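Local atomic coordinates of chitin binding protein (Tectaria macrodonta, PDB entry 6IF7), a protein that binds copper and probably chitin, is insecticidal, and is possibly a lytic polysaccharide monooxygenase of the AA10 family that cleaves chitin oxidatively. Residues His103-Glu114 with Tyr145-Lys155. Numbering follows the deposited sequence.
Sequences HLGFFEFYVTRE and YQITGTTPSGK. With CU (copper (II) ion), chain C; NAG (2-acetamido-2-deoxy-beta-D-glucopyranose), chain B; NAG (2-acetamido-2-deoxy-beta-D-glucopyranose), chain D.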
# COMPACT_ATOMS: atom_id res chain seq x y z
N HIS A 103 -2.95 -11.15 12.17
CA HIS A 103 -1.72 -11.91 12.43
C HIS A 103 -0.89 -11.20 13.47
O HIS A 103 -1.05 -10.00 13.69
CB HIS A 103 -0.84 -12.10 11.17
CG HIS A 103 -1.47 -12.93 10.10
ND1 HIS A 103 -2.15 -14.10 10.36
CD2 HIS A 103 -1.52 -12.75 8.76
CE1 HIS A 103 -2.59 -14.60 9.23
NE2 HIS A 103 -2.23 -13.81 8.24
N LEU A 104 0.01 -11.97 14.08
CA LEU A 104 1.10 -11.42 14.88
C LEU A 104 2.08 -10.81 13.90
O LEU A 104 2.65 -11.52 13.07
CB LEU A 104 1.80 -12.50 15.69
CG LEU A 104 0.93 -13.17 16.75
CD1 LEU A 104 1.57 -14.47 17.22
CD2 LEU A 104 0.67 -12.20 17.90
N GLY A 105 2.27 -9.49 13.98
CA GLY A 105 3.21 -8.81 13.09
C GLY A 105 3.32 -7.33 13.37
O GLY A 105 2.65 -6.80 14.26
N PHE A 106 4.17 -6.67 12.60
CA PHE A 106 4.36 -5.22 12.71
C PHE A 106 4.24 -4.55 11.36
O PHE A 106 4.52 -5.16 10.33
CB PHE A 106 5.70 -4.87 13.37
CG PHE A 106 6.92 -5.31 12.60
CD1 PHE A 106 7.49 -4.50 11.61
CD2 PHE A 106 7.56 -6.51 12.92
CE1 PHE A 106 8.64 -4.89 10.94
CE2 PHE A 106 8.72 -6.90 12.25
CZ PHE A 106 9.26 -6.10 11.25
N PHE A 107 3.83 -3.29 11.40
CA PHE A 107 3.59 -2.51 10.21
C PHE A 107 4.59 -1.38 10.11
O PHE A 107 4.63 -0.52 11.01
CB PHE A 107 2.19 -1.89 10.24
CG PHE A 107 1.07 -2.89 10.27
CD1 PHE A 107 0.66 -3.46 11.47
CD2 PHE A 107 0.40 -3.25 9.09
CE1 PHE A 107 -0.40 -4.38 11.49
CE2 PHE A 107 -0.64 -4.16 9.12
CZ PHE A 107 -1.04 -4.72 10.31
N GLU A 108 5.34 -1.34 9.01
CA GLU A 108 6.19 -0.20 8.67
C GLU A 108 5.49 0.68 7.63
O GLU A 108 5.06 0.17 6.59
CB GLU A 108 7.54 -0.68 8.12
CG GLU A 108 8.39 -1.49 9.09
CD GLU A 108 9.63 -2.10 8.42
OE1 GLU A 108 9.81 -1.89 7.19
OE2 GLU A 108 10.42 -2.75 9.16
N PHE A 109 5.38 1.98 7.92
CA PHE A 109 4.80 2.98 7.00
C PHE A 109 5.90 3.86 6.41
O PHE A 109 6.60 4.56 7.13
CB PHE A 109 3.81 3.92 7.70
CG PHE A 109 2.49 3.31 8.01
CD1 PHE A 109 2.39 2.20 8.85
CD2 PHE A 109 1.32 3.89 7.55
CE1 PHE A 109 1.16 1.66 9.18
CE2 PHE A 109 0.09 3.35 7.87
CZ PHE A 109 0.01 2.23 8.69
N TYR A 110 6.01 3.85 5.08
CA TYR A 110 6.94 4.72 4.37
C TYR A 110 6.13 5.68 3.53
O TYR A 110 5.06 5.31 3.04
CB TYR A 110 7.85 3.91 3.45
CG TYR A 110 8.75 2.94 4.20
CD1 TYR A 110 8.27 1.67 4.57
CD2 TYR A 110 10.06 3.29 4.57
CE1 TYR A 110 9.07 0.78 5.27
CE2 TYR A 110 10.87 2.39 5.26
CZ TYR A 110 10.37 1.13 5.61
OH TYR A 110 11.14 0.21 6.28
N VAL A 111 6.66 6.89 3.35
CA VAL A 111 6.14 7.84 2.37
C VAL A 111 7.19 8.14 1.29
O VAL A 111 8.41 8.09 1.54
CB VAL A 111 5.68 9.16 3.03
CG1 VAL A 111 6.86 10.08 3.37
CG2 VAL A 111 4.68 9.88 2.14
N THR A 112 6.70 8.47 0.10
CA THR A 112 7.54 8.93 -1.00
C THR A 112 8.26 10.24 -0.64
O THR A 112 7.69 11.11 0.03
CB THR A 112 6.71 9.16 -2.28
OG1 THR A 112 5.48 9.83 -1.95
CG2 THR A 112 6.39 7.85 -2.96
N ARG A 113 9.50 10.36 -1.10
CA ARG A 113 10.31 11.57 -0.91
C ARG A 113 9.77 12.75 -1.74
O ARG A 113 9.02 12.58 -2.71
CB ARG A 113 11.74 11.31 -1.37
CG ARG A 113 12.54 10.30 -0.58
CD ARG A 113 13.62 9.74 -1.50
NE ARG A 113 14.50 8.76 -0.87
CZ ARG A 113 15.47 9.04 0.01
NH1 ARG A 113 15.71 10.29 0.39
NH2 ARG A 113 16.21 8.06 0.52
N GLU A 114 10.20 13.96 -1.38
CA GLU A 114 9.82 15.16 -2.14
C GLU A 114 10.29 15.00 -3.57
O GLU A 114 11.34 14.40 -3.82
CB GLU A 114 10.42 16.42 -1.51
CG GLU A 114 9.82 16.79 -0.14
CD GLU A 114 8.32 17.09 -0.17
OE1 GLU A 114 7.48 16.17 -0.11
OE2 GLU A 114 7.97 18.28 -0.23
N TYR A 145 -7.15 -2.93 11.89
CA TYR A 145 -6.13 -2.38 12.75
C TYR A 145 -6.20 -0.85 12.70
O TYR A 145 -6.24 -0.28 11.62
CB TYR A 145 -4.75 -2.85 12.31
CG TYR A 145 -4.45 -4.31 12.57
CD1 TYR A 145 -4.26 -4.78 13.88
CD2 TYR A 145 -4.29 -5.21 11.51
CE1 TYR A 145 -3.93 -6.11 14.11
CE2 TYR A 145 -3.96 -6.54 11.73
CZ TYR A 145 -3.79 -6.99 13.03
OH TYR A 145 -3.48 -8.31 13.21
N GLN A 146 -6.26 -0.22 13.86
CA GLN A 146 -6.20 1.23 14.02
C GLN A 146 -4.77 1.60 14.39
O GLN A 146 -4.20 1.07 15.34
CB GLN A 146 -7.14 1.69 15.15
CG GLN A 146 -8.56 1.18 14.98
CD GLN A 146 -9.58 1.94 15.78
OE1 GLN A 146 -9.29 2.50 16.83
NE2 GLN A 146 -10.80 1.95 15.28
N ILE A 147 -4.20 2.54 13.64
CA ILE A 147 -2.79 2.91 13.75
C ILE A 147 -2.70 4.44 13.89
O ILE A 147 -3.38 5.19 13.16
CB ILE A 147 -2.01 2.36 12.52
CG1 ILE A 147 -1.97 0.81 12.59
CG2 ILE A 147 -0.62 2.98 12.39
CD1 ILE A 147 -1.54 0.13 11.33
N THR A 148 -1.84 4.88 14.80
CA THR A 148 -1.62 6.31 15.05
C THR A 148 -0.18 6.70 14.74
O THR A 148 0.77 5.98 15.08
CB THR A 148 -1.92 6.67 16.52
OG1 THR A 148 -1.22 5.75 17.37
CG2 THR A 148 -3.42 6.62 16.78
N GLY A 149 -0.03 7.85 14.10
CA GLY A 149 1.27 8.41 13.83
C GLY A 149 1.16 9.82 13.33
O GLY A 149 0.06 10.28 12.99
N THR A 150 2.30 10.49 13.28
CA THR A 150 2.40 11.83 12.74
C THR A 150 2.86 11.70 11.29
O THR A 150 3.87 11.04 11.00
CB THR A 150 3.36 12.68 13.59
OG1 THR A 150 2.82 12.82 14.91
CG2 THR A 150 3.54 14.10 12.99
N THR A 151 2.10 12.31 10.39
CA THR A 151 2.49 12.42 8.99
C THR A 151 3.67 13.37 8.87
O THR A 151 3.74 14.35 9.62
CB THR A 151 1.34 12.96 8.13
OG1 THR A 151 0.90 14.23 8.65
CG2 THR A 151 0.20 11.95 8.14
N PRO A 152 4.59 13.09 7.94
CA PRO A 152 5.70 14.04 7.78
C PRO A 152 5.22 15.41 7.27
O PRO A 152 4.19 15.50 6.55
CB PRO A 152 6.64 13.32 6.78
CG PRO A 152 6.15 11.91 6.71
CD PRO A 152 4.68 12.00 6.95
N SER A 153 5.92 16.47 7.66
CA SER A 153 5.33 17.82 7.69
C SER A 153 5.61 18.79 6.56
O SER A 153 4.89 19.80 6.45
CB SER A 153 5.60 18.52 9.04
OG SER A 153 6.98 18.54 9.29
N GLY A 154 6.57 18.55 5.69
CA GLY A 154 6.80 19.55 4.63
C GLY A 154 6.32 19.11 3.27
O GLY A 154 7.01 19.32 2.29
N LYS A 155 5.16 18.48 3.21
CA LYS A 155 4.73 17.78 2.01
C LYS A 155 3.45 18.38 1.46
O LYS A 155 2.65 18.85 2.21
CB LYS A 155 4.49 16.32 2.34
CG LYS A 155 5.69 15.64 2.97
CD LYS A 155 5.53 14.13 2.98
CE LYS A 155 5.70 13.50 1.60
NZ LYS A 155 7.07 13.64 1.05
CU CU C . -3.03 -13.82 6.30
C1 NAG B . 10.18 -1.99 13.02
C2 NAG B . 11.65 -2.12 12.62
C3 NAG B . 12.02 -3.57 12.61
C4 NAG B . 11.78 -4.18 13.98
C5 NAG B . 10.32 -4.01 14.37
C6 NAG B . 10.11 -4.49 15.79
C7 NAG B . 12.62 -0.52 11.06
C8 NAG B . 12.77 -0.14 9.62
N2 NAG B . 11.89 -1.59 11.28
O3 NAG B . 13.41 -3.70 12.26
O4 NAG B . 12.14 -5.56 13.92
O5 NAG B . 9.97 -2.64 14.28
O6 NAG B . 8.74 -4.26 16.14
O7 NAG B . 13.14 0.09 11.95
C1 NAG D . 13.01 -5.97 14.98
C2 NAG D . 13.12 -7.49 14.96
C3 NAG D . 14.07 -7.96 16.05
C4 NAG D . 15.38 -7.19 16.02
C5 NAG D . 15.15 -5.68 15.96
C6 NAG D . 16.52 -5.00 15.94
C7 NAG D . 11.34 -9.00 14.21
C8 NAG D . 10.08 -9.72 14.56
N2 NAG D . 11.84 -8.17 15.13
O3 NAG D . 14.37 -9.32 15.78
O4 NAG D . 16.15 -7.48 17.18
O5 NAG D . 14.32 -5.41 14.82
O6 NAG D . 16.41 -3.69 15.45
O7 NAG D . 11.86 -9.22 13.12
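Phe107 turns its ring edge onto a face of Tyr145 in a T-shaped pair, centroids 5.2 Å apart and planes at 62°. The closest atoms are Phe107 CZ and Tyr145 CD2, at 3.5 Å. CD1 of Ile147 lies over a face of Phe107, toward its rim, and also meets the edge of Phe109, 3.7 Å from CZ. Beyond the Tyr145 ring, its OH accepts a hydrogen bond from His103 N (3.1 Å), tying this core to a residue whose NE2 binds copper together with His1. At the far end Val111 packs on Pro152 and Lys155; the lysine chain, bent at its last two torsions, brings NZ to Thr112 O in the carbonyl plane and into a salt bridge with Glu114 OE1, both at 2.8 Å. Alternate residues of strand 105-111 face the glycan: C5 of the first N-acetylglucosamine sits over the centre of the Phe106 ring, and its N2 donates to Glu108 OE2. Without that ring, as with an alanine here, the sugar face would probably lose its stacking surface. Trp165 of strand 159-167 stacks on Phe107. Strand 105-111, paired with 133-136 and 159-167, thus packs its inner face against residues 145-147 of the opposing antiparallel sheet, the two segments crossing at -45° in a beta-sandwich.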